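Long-range contact in ankyrin repeat domain-containing protein EMB506, chloroplastic (Arabidopsis thaliana, PDB 6JD6), which takes part in the initial differentiation of the proplastid during embryo development and is required for correct cotyledon and leaf margin development: residues I138-A152 and L164-R176. Numbering follows the deposited sequence.
Sequences IDDVDKDNQTALHKA and LLRKGANPHLQDR. With SO4 (sulfate ion), chain I; SO4 (sulfate ion), chain K.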
loop_
_atom_site.group_PDB
_atom_site.type_symbol
_atom_site.label_atom_id
_atom_site.label_comp_id
_atom_site.label_asym_id
_atom_site.label_seq_id
_atom_site.Cartn_x
_atom_site.Cartn_y
_atom_site.Cartn_z
ATOM N N ILE A 138 9.155 -5.500 15.615
ATOM C CA ILE A 138 8.686 -5.859 14.279
ATOM C C ILE A 138 7.199 -5.518 14.117
ATOM O O ILE A 138 6.741 -5.201 13.021
ATOM C CB ILE A 138 8.959 -7.354 13.966
ATOM C CG1 ILE A 138 8.673 -7.672 12.497
ATOM C CG2 ILE A 138 8.166 -8.269 14.904
ATOM C CD1 ILE A 138 9.163 -9.048 12.069
ATOM N N ASP A 139 6.461 -5.552 15.224
ATOM C CA ASP A 139 5.040 -5.214 15.215
ATOM C C ASP A 139 4.776 -3.781 15.673
ATOM O O ASP A 139 3.689 -3.471 16.160
ATOM C CB ASP A 139 4.252 -6.183 16.099
ATOM C CG ASP A 139 4.295 -7.605 15.585
ATOM O OD1 ASP A 139 4.216 -7.796 14.352
ATOM O OD2 ASP A 139 4.408 -8.531 16.416
ATOM N N ASP A 140 5.776 -2.917 15.526
ATOM C CA ASP A 140 5.599 -1.490 15.782
ATOM C C ASP A 140 4.446 -0.939 14.938
ATOM O O ASP A 140 4.381 -1.187 13.735
ATOM C CB ASP A 140 6.892 -0.738 15.464
ATOM C CG ASP A 140 6.764 0.753 15.678
ATOM O OD1 ASP A 140 6.707 1.494 14.673
ATOM O OD2 ASP A 140 6.713 1.182 16.853
ATOM N N VAL A 141 3.532 -0.208 15.572
ATOM C CA VAL A 141 2.346 0.300 14.877
ATOM C C VAL A 141 2.414 1.800 14.593
ATOM O O VAL A 141 3.083 2.547 15.305
ATOM C CB VAL A 141 1.050 0.004 15.661
ATOM C CG1 VAL A 141 0.794 -1.495 15.723
ATOM C CG2 VAL A 141 1.123 0.597 17.058
ATOM N N ASP A 142 1.712 2.239 13.551
ATOM C CA ASP A 142 1.646 3.663 13.238
ATOM C C ASP A 142 0.380 4.319 13.792
ATOM O O ASP A 142 -0.260 3.791 14.702
ATOM C CB ASP A 142 1.804 3.925 11.729
ATOM C CG ASP A 142 0.677 3.329 10.888
ATOM O OD1 ASP A 142 -0.389 2.970 11.435
ATOM O OD2 ASP A 142 0.858 3.234 9.654
ATOM N N LYS A 143 0.025 5.468 13.225
ATOM C CA LYS A 143 -1.126 6.242 13.683
ATOM C C LYS A 143 -2.451 5.524 13.420
ATOM O O LYS A 143 -3.467 5.841 14.037
ATOM C CB LYS A 143 -1.141 7.597 12.984
ATOM C CG LYS A 143 -1.212 7.479 11.469
ATOM C CD LYS A 143 -1.079 8.830 10.796
ATOM C CE LYS A 143 -1.574 8.776 9.364
ATOM N NZ LYS A 143 -0.844 7.758 8.573
ATOM N N ASP A 144 -2.433 4.571 12.491
ATOM C CA ASP A 144 -3.619 3.792 12.145
ATOM C C ASP A 144 -3.508 2.362 12.662
ATOM O O ASP A 144 -4.178 1.457 12.156
ATOM C CB ASP A 144 -3.824 3.781 10.629
ATOM C CG ASP A 144 -4.193 5.148 10.084
ATOM O OD1 ASP A 144 -4.886 5.905 10.801
ATOM O OD2 ASP A 144 -3.791 5.466 8.944
ATOM N N ASN A 145 -2.650 2.173 13.663
ATOM C CA ASN A 145 -2.394 0.865 14.262
ATOM C C ASN A 145 -1.987 -0.208 13.251
ATOM O O ASN A 145 -2.270 -1.392 13.439
ATOM C CB ASN A 145 -3.597 0.402 15.087
ATOM C CG ASN A 145 -4.028 1.431 16.114
ATOM O OD1 ASN A 145 -5.217 1.674 16.306
ATOM N ND2 ASN A 145 -3.058 2.048 16.775
ATOM N N GLN A 146 -1.328 0.214 12.176
ATOM C CA GLN A 146 -0.827 -0.720 11.173
ATOM C C GLN A 146 0.646 -1.025 11.398
ATOM O O GLN A 146 1.428 -0.140 11.753
ATOM C CB GLN A 146 -1.018 -0.162 9.762
ATOM C CG GLN A 146 -2.472 -0.048 9.320
ATOM C CD GLN A 146 -2.605 0.348 7.859
ATOM O OE1 GLN A 146 -1.719 0.990 7.294
ATOM N NE2 GLN A 146 -3.712 -0.040 7.239
ATOM N N THR A 147 1.022 -2.280 11.184
ATOM C CA THR A 147 2.417 -2.679 11.271
ATOM C C THR A 147 3.006 -2.729 9.869
ATOM O O THR A 147 2.301 -2.513 8.881
ATOM C CB THR A 147 2.569 -4.071 11.907
ATOM O OG1 THR A 147 2.035 -5.059 11.019
ATOM C CG2 THR A 147 1.833 -4.136 13.239
ATOM N N ALA A 148 4.298 -3.018 9.790
ATOM C CA ALA A 148 4.966 -3.187 8.509
ATOM C C ALA A 148 4.327 -4.312 7.694
ATOM O O ALA A 148 4.293 -4.249 6.465
ATOM C CB ALA A 148 6.443 -3.459 8.718
ATOM N N LEU A 149 3.833 -5.341 8.379
ATOM C CA LEU A 149 3.164 -6.452 7.703
ATOM C C LEU A 149 1.899 -5.982 6.980
ATOM O O LEU A 149 1.696 -6.309 5.812
ATOM C CB LEU A 149 2.830 -7.580 8.686
ATOM C CG LEU A 149 2.123 -8.802 8.095
ATOM C CD1 LEU A 149 2.998 -9.474 7.040
ATOM C CD2 LEU A 149 1.732 -9.803 9.185
ATOM N N HIS A 150 1.053 -5.229 7.680
ATOM C CA HIS A 150 -0.145 -4.647 7.073
ATOM C C HIS A 150 0.217 -3.899 5.793
ATOM O O HIS A 150 -0.390 -4.110 4.745
ATOM C CB HIS A 150 -0.816 -3.653 8.021
ATOM C CG HIS A 150 -1.599 -4.285 9.131
ATOM N ND1 HIS A 150 -1.217 -4.200 10.451
ATOM C CD2 HIS A 150 -2.766 -4.975 9.121
ATOM C CE1 HIS A 150 -2.104 -4.824 11.207
ATOM N NE2 HIS A 150 -3.055 -5.302 10.424
ATOM N N LYS A 151 1.215 -3.025 5.892
ATOM C CA LYS A 151 1.608 -2.182 4.767
ATOM C C LYS A 151 2.201 -2.976 3.619
ATOM O O LYS A 151 1.913 -2.700 2.451
ATOM C CB LYS A 151 2.596 -1.107 5.211
ATOM C CG LYS A 151 1.953 0.233 5.380
ATOM C CD LYS A 151 1.306 0.695 4.088
ATOM C CE LYS A 151 0.311 1.794 4.377
ATOM N NZ LYS A 151 0.959 2.880 5.154
ATOM N N ALA A 152 3.033 -3.954 3.956
ATOM C CA ALA A 152 3.651 -4.810 2.952
ATOM C C ALA A 152 2.590 -5.561 2.154
ATOM O O ALA A 152 2.762 -5.829 0.962
ATOM C CB ALA A 152 4.606 -5.792 3.615
ATOM N N LEU A 164 8.790 -11.242 6.676
ATOM C CA LEU A 164 8.266 -10.746 7.947
ATOM C C LEU A 164 7.605 -11.851 8.765
ATOM O O LEU A 164 7.818 -11.948 9.972
ATOM C CB LEU A 164 7.264 -9.614 7.707
ATOM C CG LEU A 164 7.842 -8.262 7.283
ATOM C CD1 LEU A 164 6.728 -7.303 6.884
ATOM C CD2 LEU A 164 8.676 -7.677 8.409
ATOM N N LEU A 165 6.804 -12.680 8.102
ATOM C CA LEU A 165 6.129 -13.792 8.770
ATOM C C LEU A 165 7.126 -14.798 9.322
ATOM O O LEU A 165 6.953 -15.308 10.429
ATOM C CB LEU A 165 5.145 -14.481 7.822
ATOM C CG LEU A 165 3.902 -13.659 7.469
ATOM C CD1 LEU A 165 3.078 -14.337 6.386
ATOM C CD2 LEU A 165 3.058 -13.425 8.708
ATOM N N ARG A 166 8.174 -15.085 8.555
ATOM C CA ARG A 166 9.205 -16.009 9.016
ATOM C C ARG A 166 9.953 -15.426 10.209
ATOM O O ARG A 166 10.409 -16.160 11.081
ATOM C CB ARG A 166 10.181 -16.369 7.892
ATOM C CG ARG A 166 9.618 -17.354 6.876
ATOM C CD ARG A 166 10.700 -17.868 5.933
ATOM N NE ARG A 166 11.337 -16.786 5.186
ATOM C CZ ARG A 166 10.868 -16.287 4.047
ATOM N NH1 ARG A 166 9.753 -16.771 3.519
ATOM N NH2 ARG A 166 11.511 -15.303 3.434
ATOM N N LYS A 167 10.061 -14.100 10.249
ATOM C CA LYS A 167 10.718 -13.422 11.365
ATOM C C LYS A 167 9.823 -13.238 12.596
ATOM O O LYS A 167 10.267 -12.713 13.618
ATOM C CB LYS A 167 11.302 -12.077 10.924
ATOM C CG LYS A 167 12.776 -12.158 10.590
ATOM C CD LYS A 167 13.452 -10.803 10.681
ATOM C CE LYS A 167 14.953 -10.975 10.853
ATOM N NZ LYS A 167 15.500 -11.959 9.874
ATOM N N GLY A 168 8.568 -13.666 12.499
ATOM C CA GLY A 168 7.680 -13.654 13.647
ATOM C C GLY A 168 6.730 -12.472 13.730
ATOM O O GLY A 168 6.152 -12.217 14.786
ATOM N N ALA A 169 6.564 -11.746 12.627
ATOM C CA ALA A 169 5.568 -10.683 12.580
ATOM C C ALA A 169 4.196 -11.275 12.887
ATOM O O ALA A 169 3.853 -12.350 12.393
ATOM C CB ALA A 169 5.565 -10.004 11.221
ATOM N N ASN A 170 3.431 -10.586 13.724
ATOM C CA ASN A 170 2.124 -11.071 14.149
ATOM C C ASN A 170 1.111 -10.908 13.016
ATOM O O ASN A 170 0.815 -9.787 12.602
ATOM C CB ASN A 170 1.674 -10.317 15.404
ATOM C CG ASN A 170 0.440 -10.918 16.051
ATOM O OD1 ASN A 170 -0.422 -11.491 15.383
ATOM N ND2 ASN A 170 0.348 -10.785 17.369
ATOM N N PRO A 171 0.581 -12.033 12.507
ATOM C CA PRO A 171 -0.353 -12.013 11.378
ATOM C C PRO A 171 -1.807 -11.839 11.813
ATOM O O PRO A 171 -2.696 -11.831 10.963
ATOM C CB PRO A 171 -0.169 -13.403 10.769
ATOM C CG PRO A 171 0.114 -14.273 11.959
ATOM C CD PRO A 171 0.910 -13.410 12.925
ATOM N N HIS A 172 -2.042 -11.697 13.114
ATOM C CA HIS A 172 -3.403 -11.668 13.640
ATOM C C HIS A 172 -3.904 -10.261 13.963
ATOM O O HIS A 172 -5.104 -10.052 14.148
ATOM C CB HIS A 172 -3.501 -12.535 14.897
ATOM C CG HIS A 172 -2.936 -13.910 14.732
ATOM N ND1 HIS A 172 -3.550 -14.880 13.969
ATOM C CD2 HIS A 172 -1.817 -14.481 15.239
ATOM C CE1 HIS A 172 -2.832 -15.989 14.012
ATOM N NE2 HIS A 172 -1.775 -15.773 14.774
ATOM N N LEU A 173 -2.985 -9.306 14.032
ATOM C CA LEU A 173 -3.293 -7.955 14.497
ATOM C C LEU A 173 -4.289 -7.201 13.622
ATOM O O LEU A 173 -4.125 -7.109 12.406
ATOM C CB LEU A 173 -2.006 -7.133 14.632
ATOM C CG LEU A 173 -1.048 -7.607 15.726
ATOM C CD1 LEU A 173 0.252 -6.808 15.701
ATOM C CD2 LEU A 173 -1.719 -7.510 17.083
ATOM N N GLN A 174 -5.319 -6.649 14.254
ATOM C CA GLN A 174 -6.265 -5.790 13.553
ATOM C C GLN A 174 -5.844 -4.336 13.696
ATOM O O GLN A 174 -5.450 -3.903 14.782
ATOM C CB GLN A 174 -7.674 -5.979 14.117
ATOM C CG GLN A 174 -8.359 -7.252 13.656
ATOM C CD GLN A 174 -9.625 -7.524 14.427
ATOM O OE1 GLN A 174 -9.577 -8.050 15.535
ATOM N NE2 GLN A 174 -10.768 -7.150 13.859
ATOM N N ASP A 175 -5.920 -3.578 12.607
ATOM C CA ASP A 175 -5.567 -2.168 12.681
ATOM C C ASP A 175 -6.722 -1.316 13.207
ATOM O O ASP A 175 -7.707 -1.842 13.737
ATOM C CB ASP A 175 -5.005 -1.635 11.346
ATOM C CG ASP A 175 -6.040 -1.582 10.221
ATOM O OD1 ASP A 175 -7.262 -1.685 10.472
ATOM O OD2 ASP A 175 -5.612 -1.413 9.058
ATOM N N ARG A 176 -6.589 -0.004 13.047
ATOM C CA ARG A 176 -7.546 0.967 13.572
ATOM C C ARG A 176 -8.954 0.734 13.034
ATOM O O ARG A 176 -9.943 0.986 13.719
ATOM C CB ARG A 176 -7.077 2.378 13.207
ATOM C CG ARG A 176 -8.018 3.482 13.627
ATOM C CD ARG A 176 -7.601 4.814 13.023
ATOM N NE ARG A 176 -8.506 5.879 13.440
ATOM C CZ ARG A 176 -8.326 7.163 13.163
ATOM N NH1 ARG A 176 -7.265 7.547 12.465
ATOM N NH2 ARG A 176 -9.209 8.058 13.585
HETATM S S SO4 I . 14.933 -14.997 5.068
HETATM O O1 SO4 I . 15.379 -16.287 4.548
HETATM O O2 SO4 I . 13.890 -15.208 6.069
HETATM O O3 SO4 I . 16.065 -14.307 5.680
HETATM O O4 SO4 I . 14.401 -14.187 3.975
HETATM S S SO4 K . -5.826 1.991 4.222
HETATM O O1 SO4 K . -6.626 0.961 3.561
HETATM O O2 SO4 K . -5.362 1.498 5.515
HETATM O O3 SO4 K . -4.667 2.316 3.395
HETATM O O4 SO4 K . -6.643 3.186 4.421
HETATM O O HOH W 1 2.310 -7.549 12.279
HETATM O O HOH W 2 5.539 -10.607 16.832
HETATM O O HOH W 3 2.426 -8.632 18.638
HETATM O O HOH W 4 -2.514 -3.473 15.084
HETATM O O HOH W 5 -6.301 -1.554 16.341
#
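Among the polar contacts, H150 uses both ring nitrogens: ND1 accepts from T147 N of its own segment, while NE2 crosses to L173 O at 2.9 Å, from above the carbonyl plane. An imidazole suits the place, one nitrogen accepting and the other donating, and D175 CB lies over one of its faces; a leucine here would probably leave T147 N and the L173 carbonyl without these mates. The D139 carboxylate can serve several donors: OD1 takes N170 N on the syn side (3.0 Å) and a water that also donates to N170 O and accepts from T147 OG1. TALH at 147-150, the counterpart of the ankyrin TPLH motif, has T147 and H150 forming a capping box; ankyrin repeats stack helix pairs and hairpin loops. At the hairpin end, R176 N binds D144 O, and the long, extended arginine brings NH1 to D144 OD1, a salt bridge whose hydrogen bond is weak (3.3 Å). Q146, straight beyond CG (chi2 -173°), reaches alongside D175 to give NE2 to OD2 at 3.0 Å; Y184 also bonds that oxygen. In the apolar group, L149 CD2 meets P171 CA and L165 CD2 (3.9 Å) and lies against the N170 carbonyl oxygen; L164 CD1 packs on L149 CA, and I138 CD1 meets A169's small methyl.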